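Local coordinates for protein transcriptional regulator fur family (Xanthomonas campestris pv. campestris, PDB 7DH8) that senses zinc as a dimeric Fur-family regulator and, when zinc-loaded, probably binds operator DNA to repress genes of zinc uptake, at residues D136-L141 / Q155-H160; L40-I45 / D88-N93; P59-E64 / V102-A107; D124-A129 / G161-C166; S26-V31 / V49-A54. One frame throughout, in Å; residues are numbered along the deposited sequence.

Contact 1 (D136-L141 / Q155-H160); sequences DVVSQL and QTLEVH
In the alpha/beta dimerization domain of this Fur-family protein, helix 135-146 packs on one face of the sheet through Val138 and Leu141, which meet Gln155 and Leu157 of strand 151-160. The segment axes approach to 10.6 Å and run at 131° to each other. The one hydrogen bond between the segments joins a side chain to the helix backbone: Gln155 NE2 donates to Val138 O over 3.0 Å, nearly straight at 163°. The acceptor lies close to the plane of the Gln155 amide, while the donor is tilted somewhat from the carbonyl plane. Gln155 reaches the helix because its chain stays extended beyond CG (chi2 -179°). This bond fixes the amide flip and turns OE1 toward Leu141, whose CD1 lies 3.3 Å from Gln155 OE1. That oxygen is buried and has no hydrogen-bond partner in the model. The two branches of Leu157 divide the helix surface between them. CD1 packs 3.8 Å from Val138 CG2, and CD2 presses to 3.5 Å against Leu141 CD1, a tight pair, the two side chains running alongside each other with opposite headings. Val137 CG1 touches Leu157 CD1 only marginally. The same strand pairs antiparallel with its copy in the second subunit, where Thr156 OG1 is hydrogen-bonded to His160 NE2 of that subunit. A helix laid across a sheet that continues through the dimer interface is the arrangement of Fur-family dimerization domains.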
# COMPACT_ATOMS: atom_id res chain seq x y z
N ASP A 136 -8.88 16.66 3.31
CA ASP A 136 -8.39 17.38 2.13
C ASP A 136 -7.61 16.44 1.18
O ASP A 136 -7.80 16.46 -0.04
CB ASP A 136 -7.51 18.56 2.53
CG ASP A 136 -8.32 19.77 3.12
OD1 ASP A 136 -9.57 19.80 3.03
OD2 ASP A 136 -7.69 20.69 3.67
N VAL A 137 -6.71 15.66 1.73
CA VAL A 137 -5.91 14.75 0.91
C VAL A 137 -6.78 13.73 0.22
O VAL A 137 -6.60 13.44 -0.98
CB VAL A 137 -4.81 14.06 1.74
CG1 VAL A 137 -4.26 12.80 0.99
CG2 VAL A 137 -3.68 15.04 2.04
N VAL A 138 -7.73 13.13 0.96
CA VAL A 138 -8.55 12.07 0.36
C VAL A 138 -9.46 12.66 -0.72
O VAL A 138 -9.60 12.09 -1.82
CB VAL A 138 -9.33 11.34 1.48
CG1 VAL A 138 -10.64 10.63 0.97
CG2 VAL A 138 -8.40 10.41 2.23
N SER A 139 -9.99 13.87 -0.47
CA SER A 139 -10.84 14.59 -1.43
C SER A 139 -10.08 14.97 -2.70
O SER A 139 -10.63 14.91 -3.81
CB SER A 139 -11.37 15.88 -0.79
OG SER A 139 -12.45 15.61 0.05
N GLN A 140 -8.85 15.45 -2.55
CA GLN A 140 -8.04 15.78 -3.70
C GLN A 140 -7.82 14.56 -4.58
O GLN A 140 -8.00 14.63 -5.79
CB GLN A 140 -6.70 16.37 -3.29
CG GLN A 140 -6.81 17.91 -3.18
CD GLN A 140 -5.54 18.48 -2.52
OE1 GLN A 140 -4.57 18.81 -3.20
NE2 GLN A 140 -5.52 18.47 -1.20
N LEU A 141 -7.46 13.41 -3.97
CA LEU A 141 -7.21 12.22 -4.77
C LEU A 141 -8.49 11.68 -5.39
O LEU A 141 -8.46 11.14 -6.51
CB LEU A 141 -6.55 11.14 -3.90
CG LEU A 141 -5.08 11.35 -3.56
CD1 LEU A 141 -4.56 10.15 -2.62
CD2 LEU A 141 -4.25 11.47 -4.82
N GLN A 155 -8.89 4.30 -0.43
CA GLN A 155 -7.50 4.66 -0.70
C GLN A 155 -6.51 4.10 0.30
O GLN A 155 -6.75 4.17 1.51
CB GLN A 155 -7.40 6.21 -0.66
CG GLN A 155 -8.41 6.88 -1.63
CD GLN A 155 -8.26 8.41 -1.60
OE1 GLN A 155 -7.27 8.92 -1.10
NE2 GLN A 155 -9.24 9.13 -2.13
N THR A 156 -5.34 3.66 -0.21
CA THR A 156 -4.24 3.20 0.62
C THR A 156 -3.24 4.33 0.65
O THR A 156 -2.68 4.68 -0.40
CB THR A 156 -3.58 1.95 0.01
OG1 THR A 156 -4.51 0.89 0.01
CG2 THR A 156 -2.35 1.55 0.87
N LEU A 157 -3.03 4.91 1.84
CA LEU A 157 -2.19 6.09 2.02
C LEU A 157 -1.25 5.74 3.17
O LEU A 157 -1.63 5.70 4.35
CB LEU A 157 -2.99 7.36 2.31
CG LEU A 157 -4.20 7.55 1.35
CD1 LEU A 157 -5.16 8.53 2.03
CD2 LEU A 157 -3.71 8.05 -0.00
N GLU A 158 -0.00 5.46 2.85
CA GLU A 158 0.93 5.06 3.90
C GLU A 158 2.22 5.84 3.71
O GLU A 158 2.89 5.69 2.69
CB GLU A 158 1.13 3.55 3.85
CG GLU A 158 -0.23 2.79 3.97
CD GLU A 158 -0.14 1.24 3.90
OE1 GLU A 158 0.92 0.69 3.60
OE2 GLU A 158 -1.18 0.60 4.12
N VAL A 159 2.58 6.62 4.69
CA VAL A 159 3.78 7.44 4.58
C VAL A 159 4.90 6.69 5.28
O VAL A 159 4.78 6.35 6.47
CB VAL A 159 3.54 8.83 5.19
CG1 VAL A 159 4.81 9.66 5.15
CG2 VAL A 159 2.41 9.52 4.41
N HIS A 160 6.03 6.50 4.57
CA HIS A 160 7.19 5.84 5.14
C HIS A 160 8.29 6.82 5.54
O HIS A 160 8.33 7.97 5.09
CB HIS A 160 7.78 4.81 4.17
CG HIS A 160 6.73 3.95 3.53
ND1 HIS A 160 6.20 2.83 4.16
CD2 HIS A 160 6.14 4.03 2.31
CE1 HIS A 160 5.30 2.27 3.35
NE2 HIS A 160 5.23 3.00 2.24

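Contact 2 (L40-I45 / D88-N93); sequences LRLTPI and DFLMAN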
# COMPACT_ATOMS: atom_id res chain seq x y z
N LEU A 40 -24.95 -4.76 13.13
CA LEU A 40 -24.08 -5.82 13.64
C LEU A 40 -23.91 -6.09 15.13
O LEU A 40 -24.39 -5.31 15.96
CB LEU A 40 -22.75 -5.46 12.98
CG LEU A 40 -22.68 -4.06 12.38
CD1 LEU A 40 -21.37 -3.40 12.72
CD2 LEU A 40 -22.89 -4.09 10.88
N ARG A 41 -23.29 -7.23 15.39
CA ARG A 41 -22.95 -7.68 16.76
C ARG A 41 -21.55 -8.23 17.00
O ARG A 41 -21.06 -8.98 16.19
CB ARG A 41 -23.95 -8.79 17.07
CG ARG A 41 -25.16 -8.31 17.87
CD ARG A 41 -26.52 -8.70 17.31
NE ARG A 41 -26.71 -10.13 17.38
CZ ARG A 41 -27.24 -10.86 16.42
NH1 ARG A 41 -27.68 -10.29 15.32
NH2 ARG A 41 -27.33 -12.16 16.59
N LEU A 42 -20.97 -7.89 18.13
CA LEU A 42 -19.59 -8.29 18.40
C LEU A 42 -19.53 -9.59 19.19
O LEU A 42 -19.60 -9.58 20.42
CB LEU A 42 -18.89 -7.14 19.12
CG LEU A 42 -17.37 -7.04 18.91
CD1 LEU A 42 -16.97 -6.41 17.52
CD2 LEU A 42 -16.74 -6.28 20.05
N THR A 43 -19.41 -10.72 18.47
CA THR A 43 -19.26 -12.02 19.10
C THR A 43 -18.02 -12.04 19.99
O THR A 43 -17.09 -11.26 19.79
CB THR A 43 -19.15 -13.13 18.04
OG1 THR A 43 -17.86 -13.09 17.42
CG2 THR A 43 -20.23 -13.03 16.97
N PRO A 44 -17.99 -12.93 20.98
CA PRO A 44 -16.76 -13.09 21.78
C PRO A 44 -15.51 -13.27 20.95
O PRO A 44 -14.45 -12.74 21.28
CB PRO A 44 -17.04 -14.34 22.63
CG PRO A 44 -18.38 -14.87 22.16
CD PRO A 44 -19.10 -13.72 21.53
N ILE A 45 -15.63 -14.00 19.84
CA ILE A 45 -14.48 -14.21 18.98
C ILE A 45 -14.04 -12.89 18.34
O ILE A 45 -12.85 -12.57 18.33
CB ILE A 45 -14.80 -15.25 17.89
CG1 ILE A 45 -15.02 -16.63 18.51
CG2 ILE A 45 -13.68 -15.30 16.86
CD1 ILE A 45 -15.59 -17.64 17.55
N ASP A 88 -12.06 -10.43 9.08
CA ASP A 88 -12.77 -9.81 7.95
C ASP A 88 -13.90 -8.88 8.41
O ASP A 88 -14.07 -7.79 7.88
CB ASP A 88 -13.37 -10.86 7.03
CG ASP A 88 -12.32 -11.67 6.26
OD1 ASP A 88 -11.24 -11.15 5.94
OD2 ASP A 88 -12.60 -12.84 5.95
N PHE A 89 -14.69 -9.34 9.38
CA PHE A 89 -15.78 -8.52 9.90
C PHE A 89 -15.25 -7.21 10.45
O PHE A 89 -15.75 -6.13 10.11
CB PHE A 89 -16.54 -9.30 10.98
CG PHE A 89 -17.41 -8.45 11.84
CD1 PHE A 89 -18.70 -8.16 11.47
CD2 PHE A 89 -16.92 -7.93 13.03
CE1 PHE A 89 -19.50 -7.37 12.25
CE2 PHE A 89 -17.71 -7.13 13.83
CZ PHE A 89 -19.00 -6.86 13.45
N LEU A 90 -14.21 -7.29 11.29
CA LEU A 90 -13.59 -6.09 11.83
C LEU A 90 -13.14 -5.14 10.72
O LEU A 90 -13.33 -3.92 10.81
CB LEU A 90 -12.41 -6.48 12.73
CG LEU A 90 -12.87 -7.31 13.94
CD1 LEU A 90 -11.68 -7.79 14.77
CD2 LEU A 90 -13.83 -6.48 14.81
N MET A 91 -12.61 -5.68 9.63
CA MET A 91 -12.10 -4.80 8.59
C MET A 91 -13.23 -4.16 7.78
O MET A 91 -13.16 -2.97 7.43
CB MET A 91 -11.16 -5.58 7.67
CG MET A 91 -9.73 -5.76 8.24
SD MET A 91 -8.77 -6.65 7.00
CE MET A 91 -9.76 -8.10 6.75
N ALA A 92 -14.26 -4.94 7.45
CA ALA A 92 -15.29 -4.42 6.57
C ALA A 92 -16.06 -3.29 7.24
O ALA A 92 -16.50 -2.34 6.58
CB ALA A 92 -16.23 -5.55 6.13
N ASN A 93 -16.15 -3.35 8.57
CA ASN A 93 -16.80 -2.35 9.40
C ASN A 93 -15.86 -1.28 9.93
O ASN A 93 -16.27 -0.46 10.78
CB ASN A 93 -17.49 -3.07 10.56
CG ASN A 93 -18.62 -3.94 10.08
OD1 ASN A 93 -19.68 -3.44 9.70
ND2 ASN A 93 -18.39 -5.25 10.02
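Segment 40-45 is an irregular run that enters helix 44-56 at Pro44, and it passes alongside the last turn of helix 80-92, with Leu40 CA 9.1 Å from Asn93 CA and Leu42 CA 9.2 Å from Leu90 CA. No hydrogen bond joins the two segments; side chains bridge the gap. The ring of Phe89 stands between them, its CG anti to the backbone N (chi1 163°), which sends the ring out from the helix toward the loop. Two leucines meet it at its edge, near the ring plane: Leu40 CB lies 3.8 Å from Phe89 CE1, and Leu42 CD1 is equally close to Phe89 CE2. Leu42 CD1 also reaches Leu90 CD2 at 4.1 Å, the two side chains crossing at about a right angle. At the helix end Asn93 folds back, its ND2 donating to Phe89 O over 2.8 Å. The backbone N of Asn93 reaches that same oxygen from the opposite face of the carbonyl plane. Folded this way, ND2 lies over one face of the Phe89 ring, offset toward the rim, and Asn93 OD1 is directed at both methyls of Leu40, 3.5 Å from CD1. Outside the segments, Arg46 makes a cation-pi contact with Phe89. The chemistry is therefore mainly aliphatic carbon against aromatic edge, with the polar bonds kept within the helix end, so the fit of loop on helix rests largely on packing, with no hydrogen bond across it.

Contact 3 (P59-E64 / V102-A107); sequences PVKAYE and VNAFVA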
# COMPACT_ATOMS: atom_id res chain seq x y z
N PRO A 59 1.74 -3.03 14.56
CA PRO A 59 0.88 -3.80 13.65
C PRO A 59 1.09 -5.29 13.86
O PRO A 59 2.22 -5.76 14.06
CB PRO A 59 1.34 -3.38 12.25
CG PRO A 59 1.79 -1.91 12.46
CD PRO A 59 2.48 -1.96 13.84
N VAL A 60 0.00 -6.03 13.78
CA VAL A 60 -0.01 -7.45 14.11
C VAL A 60 -0.09 -8.25 12.81
O VAL A 60 -0.92 -7.94 11.96
CB VAL A 60 -1.21 -7.76 15.01
CG1 VAL A 60 -1.31 -9.28 15.31
CG2 VAL A 60 -1.12 -6.95 16.27
N LYS A 61 0.76 -9.27 12.67
CA LYS A 61 0.65 -10.19 11.56
C LYS A 61 -0.50 -11.16 11.80
O LYS A 61 -0.80 -11.52 12.95
CB LYS A 61 1.94 -10.98 11.37
CG LYS A 61 3.09 -10.06 10.96
CD LYS A 61 3.09 -10.04 9.47
CE LYS A 61 3.88 -8.95 8.89
NZ LYS A 61 3.85 -9.17 7.43
N ALA A 62 -1.15 -11.59 10.71
CA ALA A 62 -2.23 -12.56 10.87
C ALA A 62 -1.78 -13.80 11.63
O ALA A 62 -2.51 -14.28 12.50
CB ALA A 62 -2.80 -12.94 9.51
N TYR A 63 -0.61 -14.38 11.29
CA TYR A 63 -0.20 -15.58 12.03
C TYR A 63 0.13 -15.29 13.50
O TYR A 63 0.07 -16.19 14.35
CB TYR A 63 1.01 -16.25 11.38
CG TYR A 63 2.27 -15.44 11.47
CD1 TYR A 63 3.04 -15.42 12.63
CD2 TYR A 63 2.71 -14.69 10.38
CE1 TYR A 63 4.17 -14.67 12.69
CE2 TYR A 63 3.86 -13.94 10.44
CZ TYR A 63 4.58 -13.96 11.59
OH TYR A 63 5.76 -13.24 11.68
N GLU A 64 0.50 -14.06 13.83
CA GLU A 64 0.66 -13.76 15.25
C GLU A 64 -0.68 -13.74 15.94
O GLU A 64 -0.81 -14.14 17.10
CB GLU A 64 1.34 -12.39 15.42
CG GLU A 64 2.78 -12.41 15.04
CD GLU A 64 3.33 -11.01 15.07
OE1 GLU A 64 2.53 -10.06 14.84
OE2 GLU A 64 4.56 -10.87 15.31
N VAL A 102 3.04 -3.28 4.97
CA VAL A 102 3.70 -4.20 5.90
C VAL A 102 2.89 -5.47 6.13
O VAL A 102 3.31 -6.31 6.92
CB VAL A 102 4.02 -3.55 7.26
CG1 VAL A 102 5.15 -2.54 7.11
CG2 VAL A 102 2.77 -2.94 7.89
N ASN A 103 1.74 -5.62 5.47
CA ASN A 103 0.89 -6.81 5.54
C ASN A 103 0.55 -7.14 6.99
O ASN A 103 0.81 -8.24 7.48
CB ASN A 103 1.55 -8.01 4.78
CG ASN A 103 0.59 -9.18 4.61
OD1 ASN A 103 -0.62 -8.99 4.64
ND2 ASN A 103 1.12 -10.41 4.48
N ALA A 104 -0.01 -6.15 7.69
CA ALA A 104 -0.24 -6.26 9.12
C ALA A 104 -1.44 -5.39 9.48
O ALA A 104 -1.96 -4.63 8.65
CB ALA A 104 1.04 -5.90 9.94
N PHE A 105 -1.99 -5.64 10.65
CA PHE A 105 -3.30 -5.11 11.05
C PHE A 105 -3.15 -4.24 12.28
O PHE A 105 -2.31 -4.51 13.14
CB PHE A 105 -4.27 -6.23 11.36
CG PHE A 105 -4.51 -7.13 10.19
CD1 PHE A 105 -3.65 -8.17 9.93
CD2 PHE A 105 -5.53 -6.84 9.26
CE1 PHE A 105 -3.86 -9.00 8.83
CE2 PHE A 105 -5.73 -7.63 8.15
CZ PHE A 105 -4.89 -8.72 7.91
N VAL A 106 -4.00 -3.21 12.39
CA VAL A 106 -3.95 -2.28 13.51
C VAL A 106 -5.40 -1.94 13.83
O VAL A 106 -6.26 -1.97 12.94
CB VAL A 106 -3.13 -0.95 13.25
CG1 VAL A 106 -1.62 -1.15 13.25
CG2 VAL A 106 -3.60 -0.22 11.92
N ALA A 107 -5.68 -1.66 15.09
CA ALA A 107 -7.04 -1.29 15.45
C ALA A 107 -7.28 0.16 15.04
O ALA A 107 -6.37 1.00 15.07
CB ALA A 107 -7.28 -1.47 16.96
O HOH W 1 -0.58 -10.66 8.02
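Segment 59-64 meets strand 104-107 in a single antiparallel bridge, Val60 with Phe105 as a hydrogen-bonded pair, before the chain turns into helix 62-69. Val60 N donates to Phe105 O over 2.8 Å in the carbonyl plane, and Phe105 N returns a bond to Val60 O. Pro59 lies beside the strand: its CB presses to 3.4 Å on Ala104 CB, a tight pair, and its CG lies 3.6 Å from Val106 CG1, the two side chains pointing the same way. The bridge joins the start of helix 62-69 to the two-stranded hairpin 96-99/104-107, the wing of a winged-helix DNA-binding domain, whose turn carries a G1 beta bulge at Asn103 and Ala104. Lys61 starts away from the hairpin but bends at chi2 (-90°), bringing NZ back to two successive carbonyls, Val102 O at 3.0 Å and Asn103 O at 3.2 Å, the latter approached from above its plane. A water accepts from Ala62 N and donates to Asn103 O, a second link to that oxygen. Lys61 N donates to Glu64 OE1 at the helix start. Val60 O sits at the edge of the Phe105 ring, and Ala62 CB touches Phe105 CE1 at 4.1 Å. Beyond the segments, Leu87 and Met91 of helix 80-92 pack on the same ring.

Contact 4 (D124-A129 / G161-C166); sequences DRCHSA and GLCAKC. With ZN (zinc ion), chain C.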
# COMPACT_ATOMS: atom_id res chain seq x y z
N ASP A 124 9.86 3.07 9.28
CA ASP A 124 10.61 2.00 8.64
C ASP A 124 11.40 1.16 9.66
O ASP A 124 11.67 -0.00 9.40
CB ASP A 124 11.60 2.58 7.63
CG ASP A 124 10.91 3.22 6.43
OD1 ASP A 124 9.70 2.96 6.17
OD2 ASP A 124 11.60 3.99 5.73
N ARG A 125 11.82 1.74 10.78
CA ARG A 125 12.78 1.04 11.64
C ARG A 125 12.08 0.30 12.80
O ARG A 125 12.33 -0.89 13.02
CB ARG A 125 13.81 2.06 12.15
CG ARG A 125 14.87 1.44 13.17
CD ARG A 125 16.07 2.35 13.35
NE ARG A 125 16.54 2.85 12.07
CZ ARG A 125 17.06 4.05 11.93
NH1 ARG A 125 17.17 4.83 13.00
NH2 ARG A 125 17.46 4.48 10.73
N CYS A 126 11.17 0.95 13.52
CA CYS A 126 10.54 0.36 14.68
C CYS A 126 9.14 -0.16 14.38
O CYS A 126 8.52 -0.79 15.26
CB CYS A 126 10.47 1.38 15.83
SG CYS A 126 9.21 2.72 15.65
N HIS A 127 8.63 0.13 13.17
CA HIS A 127 7.38 -0.38 12.59
C HIS A 127 6.14 0.19 13.29
O HIS A 127 5.05 -0.33 13.06
CB HIS A 127 7.32 -1.92 12.61
CG HIS A 127 8.59 -2.57 12.14
ND1 HIS A 127 9.38 -3.38 12.94
CD2 HIS A 127 9.26 -2.46 10.96
CE1 HIS A 127 10.46 -3.75 12.28
NE2 HIS A 127 10.40 -3.22 11.06
N SER A 128 6.27 1.21 14.13
CA SER A 128 5.06 1.85 14.65
C SER A 128 4.24 2.42 13.50
O SER A 128 4.79 2.80 12.45
CB SER A 128 5.37 3.01 15.60
OG SER A 128 6.08 4.03 14.87
N ALA A 129 2.92 2.53 13.73
CA ALA A 129 2.01 3.06 12.72
C ALA A 129 1.07 4.05 13.39
O ALA A 129 0.42 3.75 14.40
CB ALA A 129 1.21 1.97 12.04
N GLY A 161 9.20 6.33 6.35
CA GLY A 161 10.28 7.16 6.90
C GLY A 161 10.54 6.72 8.33
O GLY A 161 10.32 5.54 8.70
N LEU A 162 10.94 7.68 9.17
CA LEU A 162 11.33 7.39 10.55
C LEU A 162 10.48 8.20 11.52
O LEU A 162 10.31 9.42 11.35
CB LEU A 162 12.80 7.74 10.77
CG LEU A 162 13.79 6.89 9.95
CD1 LEU A 162 15.25 7.39 10.13
CD2 LEU A 162 13.66 5.38 10.23
N CYS A 163 10.00 7.53 12.57
CA CYS A 163 9.30 8.29 13.60
C CYS A 163 10.30 9.16 14.39
O CYS A 163 11.52 9.07 14.20
CB CYS A 163 8.55 7.34 14.51
SG CYS A 163 9.76 6.46 15.70
N ALA A 164 9.77 10.09 15.20
CA ALA A 164 10.63 11.02 15.92
C ALA A 164 11.67 10.29 16.75
O ALA A 164 12.83 10.70 16.81
CB ALA A 164 9.84 11.92 16.85
N LYS A 165 11.26 9.23 17.45
CA LYS A 165 12.22 8.51 18.32
C LYS A 165 13.38 7.96 17.50
O LYS A 165 14.55 8.12 17.86
CB LYS A 165 11.52 7.34 19.02
CG LYS A 165 10.81 7.66 20.27
CD LYS A 165 9.52 8.45 20.11
CE LYS A 165 8.75 8.37 21.43
NZ LYS A 165 8.46 6.92 21.69
N CYS A 166 13.07 7.29 16.38
CA CYS A 166 14.13 6.68 15.59
C CYS A 166 14.98 7.72 14.87
O CYS A 166 16.20 7.54 14.75
CB CYS A 166 13.54 5.68 14.57
SG CYS A 166 12.77 4.18 15.32
ZN ZN C . 10.44 4.38 14.79
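Three thiolates from the two segments hold a zinc ion: Cys126 SG at 2.2 Å from the zinc, with Cys163 SG and Cys166 SG each at 2.4 Å. Cys123, at the end of strand 119-123, completes the four-sulfur shell. The ligands arrive by different torsions. SG of Cys126 and of Cys163 sits between backbone N and carbonyl carbon (chi1 74° and 75°), whereas SG of Cys166 lies anti to its carbonyl carbon. Two CxxC pairs, Cys123/Cys126 and Cys163/Cys166, thus tie the loop after strand 119-123 to the start of the C-terminal helix, the Cys4 zinc site known as structural in many Fur-family proteins. In the second shell the sulfurs are themselves acceptors. Cys163, at the N-cap of helix 164-168, takes a capping bond from Cys166 N to its SG, and Ser128 N donates weakly to Cys126 SG; both N-H groups would be expected to temper the thiolate charge. Further out, the segments are joined by Asp124 N donating to Gly161 O, a short bond of 2.6 Å almost in line with the carbonyl bond, while Gly161 N makes a weak bond to Asp124 OD1. Arg125 packs beside the site: its CB lies 4.0 Å from Cys166 SG, and Leu162 CD2 rests over one face of its guanidinium, toward the rim. Gly161 and Leu162 also pair antiparallel with a strand of the second subunit, and Phe150 of that subunit packs on Cys163.

Contact 5 (S26-V31 / V49-A54); sequences SFVRAV and VLRLIA
Leu50 of helix 44-56 points into helix 25-35 and is met there by Phe27 and Val31, while Val28 faces Arg51. The segment axes cross at 134°, with a closest approach of 9.7 Å. Leu50 has CG anti to its backbone N (chi1 172°), and the turn at chi2 (64°) splits its methyls between two partners. CD1 lies in the plane of the Phe27 ring, at its edge, 3.4 Å from Phe27 CE2, the two side chains crossing at about a right angle. CD2 goes instead to Val31, meeting it tip to tip: Leu50 CD2 is 3.4 Å from Val31 CG1, tighter than ordinary van der Waals contact. The other Val31 methyl, CG2, lies over one face of the Phe27 ring, offset toward the rim, so the ring is met at its edge by one helix and on a face by its own. Ala54 CB adds a contact to Phe27 CD2 at 3.8 Å. On another side of the interface Arg51 leaves its helix extended and then bends at chi3, which brings NH1 within 3.3 Å of Val28 CG2; the methyl approaches the guanidinium obliquely, and Arg51 CB also packs on that methyl. In the surrounding fold, Leu42 packs on Val28 and Val31, Leu90 of helix 80-92 covers Leu50, and helix 62-69 covers Val49 and Leu52, so helix 44-56 runs through the helical core with helix 25-35 packed across it.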
# COMPACT_ATOMS: atom_id res chain seq x y z
N SER A 26 -11.43 -0.86 27.88
CA SER A 26 -12.60 -0.01 27.55
C SER A 26 -12.85 0.07 26.04
O SER A 26 -14.00 -0.03 25.66
CB SER A 26 -12.46 1.36 28.18
OG SER A 26 -12.15 1.23 29.56
N PHE A 27 -11.82 0.18 25.20
CA PHE A 27 -11.99 0.30 23.73
C PHE A 27 -12.90 -0.78 23.15
O PHE A 27 -13.62 -0.47 22.25
CB PHE A 27 -10.67 0.16 23.00
CG PHE A 27 -10.77 0.06 21.50
CD1 PHE A 27 -11.05 1.17 20.74
CD2 PHE A 27 -10.56 -1.13 20.85
CE1 PHE A 27 -11.12 1.09 19.37
CE2 PHE A 27 -10.67 -1.21 19.48
CZ PHE A 27 -10.93 -0.10 18.74
N VAL A 28 -12.75 -2.03 23.57
CA VAL A 28 -13.68 -3.05 23.04
C VAL A 28 -15.09 -2.60 23.40
O VAL A 28 -15.89 -2.45 22.50
CB VAL A 28 -13.41 -4.39 23.72
CG1 VAL A 28 -14.30 -5.46 23.13
CG2 VAL A 28 -11.95 -4.77 23.67
N ARG A 29 -15.32 -2.29 24.69
CA ARG A 29 -16.66 -1.83 25.18
C ARG A 29 -17.13 -0.67 24.31
O ARG A 29 -18.25 -0.66 23.93
CB ARG A 29 -16.67 -1.48 26.67
CG ARG A 29 -15.96 -2.45 27.61
CD ARG A 29 -15.59 -3.85 27.14
NE ARG A 29 -16.40 -4.94 27.66
CZ ARG A 29 -16.06 -5.77 28.65
NH1 ARG A 29 -14.90 -5.67 29.26
NH2 ARG A 29 -16.90 -6.72 29.00
N ALA A 30 -16.28 0.30 24.03
CA ALA A 30 -16.66 1.35 23.09
C ALA A 30 -17.04 0.75 21.73
O ALA A 30 -17.99 1.20 21.16
CB ALA A 30 -15.51 2.29 22.96
N VAL A 31 -16.31 -0.23 21.21
CA VAL A 31 -16.68 -0.78 19.87
C VAL A 31 -17.94 -1.63 20.01
O VAL A 31 -18.72 -1.71 19.04
CB VAL A 31 -15.52 -1.63 19.33
CG1 VAL A 31 -15.93 -2.60 18.24
CG2 VAL A 31 -14.34 -0.78 18.90
N VAL A 49 -10.45 -11.02 19.13
CA VAL A 49 -9.54 -10.64 18.06
C VAL A 49 -9.29 -9.14 18.12
O VAL A 49 -8.15 -8.68 18.10
CB VAL A 49 -10.08 -11.08 16.70
CG1 VAL A 49 -9.26 -10.47 15.57
CG2 VAL A 49 -9.95 -12.58 16.59
N LEU A 50 -10.37 -8.36 18.25
CA LEU A 50 -10.25 -6.91 18.31
C LEU A 50 -9.40 -6.51 19.50
O LEU A 50 -8.48 -5.69 19.37
CB LEU A 50 -11.64 -6.27 18.41
CG LEU A 50 -11.61 -4.76 18.67
CD1 LEU A 50 -10.95 -4.02 17.51
CD2 LEU A 50 -13.01 -4.21 18.94
N ARG A 51 -9.69 -7.11 20.67
CA ARG A 51 -8.94 -6.80 21.88
C ARG A 51 -7.45 -7.10 21.71
O ARG A 51 -6.60 -6.28 22.09
CB ARG A 51 -9.51 -7.58 23.07
CG ARG A 51 -8.85 -7.24 24.40
CD ARG A 51 -9.09 -8.33 25.47
NE ARG A 51 -10.36 -9.03 25.27
CZ ARG A 51 -11.57 -8.50 25.47
NH1 ARG A 51 -11.70 -7.25 25.89
NH2 ARG A 51 -12.65 -9.24 25.25
N LEU A 52 -7.12 -8.28 21.17
CA LEU A 52 -5.72 -8.62 20.94
C LEU A 52 -5.04 -7.61 20.02
O LEU A 52 -3.90 -7.18 20.28
CB LEU A 52 -5.61 -10.03 20.34
CG LEU A 52 -5.88 -11.20 21.32
CD1 LEU A 52 -5.89 -12.56 20.58
CD2 LEU A 52 -4.91 -11.20 22.51
N ILE A 53 -5.69 -7.21 18.92
CA ILE A 53 -5.02 -6.28 18.01
C ILE A 53 -4.83 -4.93 18.70
O ILE A 53 -3.75 -4.34 18.66
CB ILE A 53 -5.79 -6.17 16.67
CG1 ILE A 53 -5.77 -7.50 15.91
CG2 ILE A 53 -5.27 -4.98 15.76
CD1 ILE A 53 -6.74 -7.54 14.76
N ALA A 54 -5.87 -4.45 19.40
CA ALA A 54 -5.80 -3.16 20.07
C ALA A 54 -4.71 -3.12 21.15
O ALA A 54 -4.12 -2.06 21.38
CB ALA A 54 -7.17 -2.83 20.69

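Overall arrangement
Along the chain, contacts 5 and 2 interleave and share helix 44-56; contact 3 alternates with contact 2 and comes after contact 5. These three lie in the winged-helix DNA-binding domain, centres 11 to 16 Å apart and in contact with one another, as where the side chain of Met91 meets the Phe105 ring and that of Ile53 the backbone of Ala107. Contacts 1 and 4 follow in the dimerization domain, centres 19 Å apart; both segments of contact 1 fall between those of contact 4, and both contacts touch the second subunit. Contacts 2 and 4 are farthest apart, at 30 Å. Pro59 of contact 3 packs on His127 and Ala129 of contact 4. The second zinc, on His97, Cys108, His116 and Glu131, takes ligands from both domains, consistent with zinc setting their relative position.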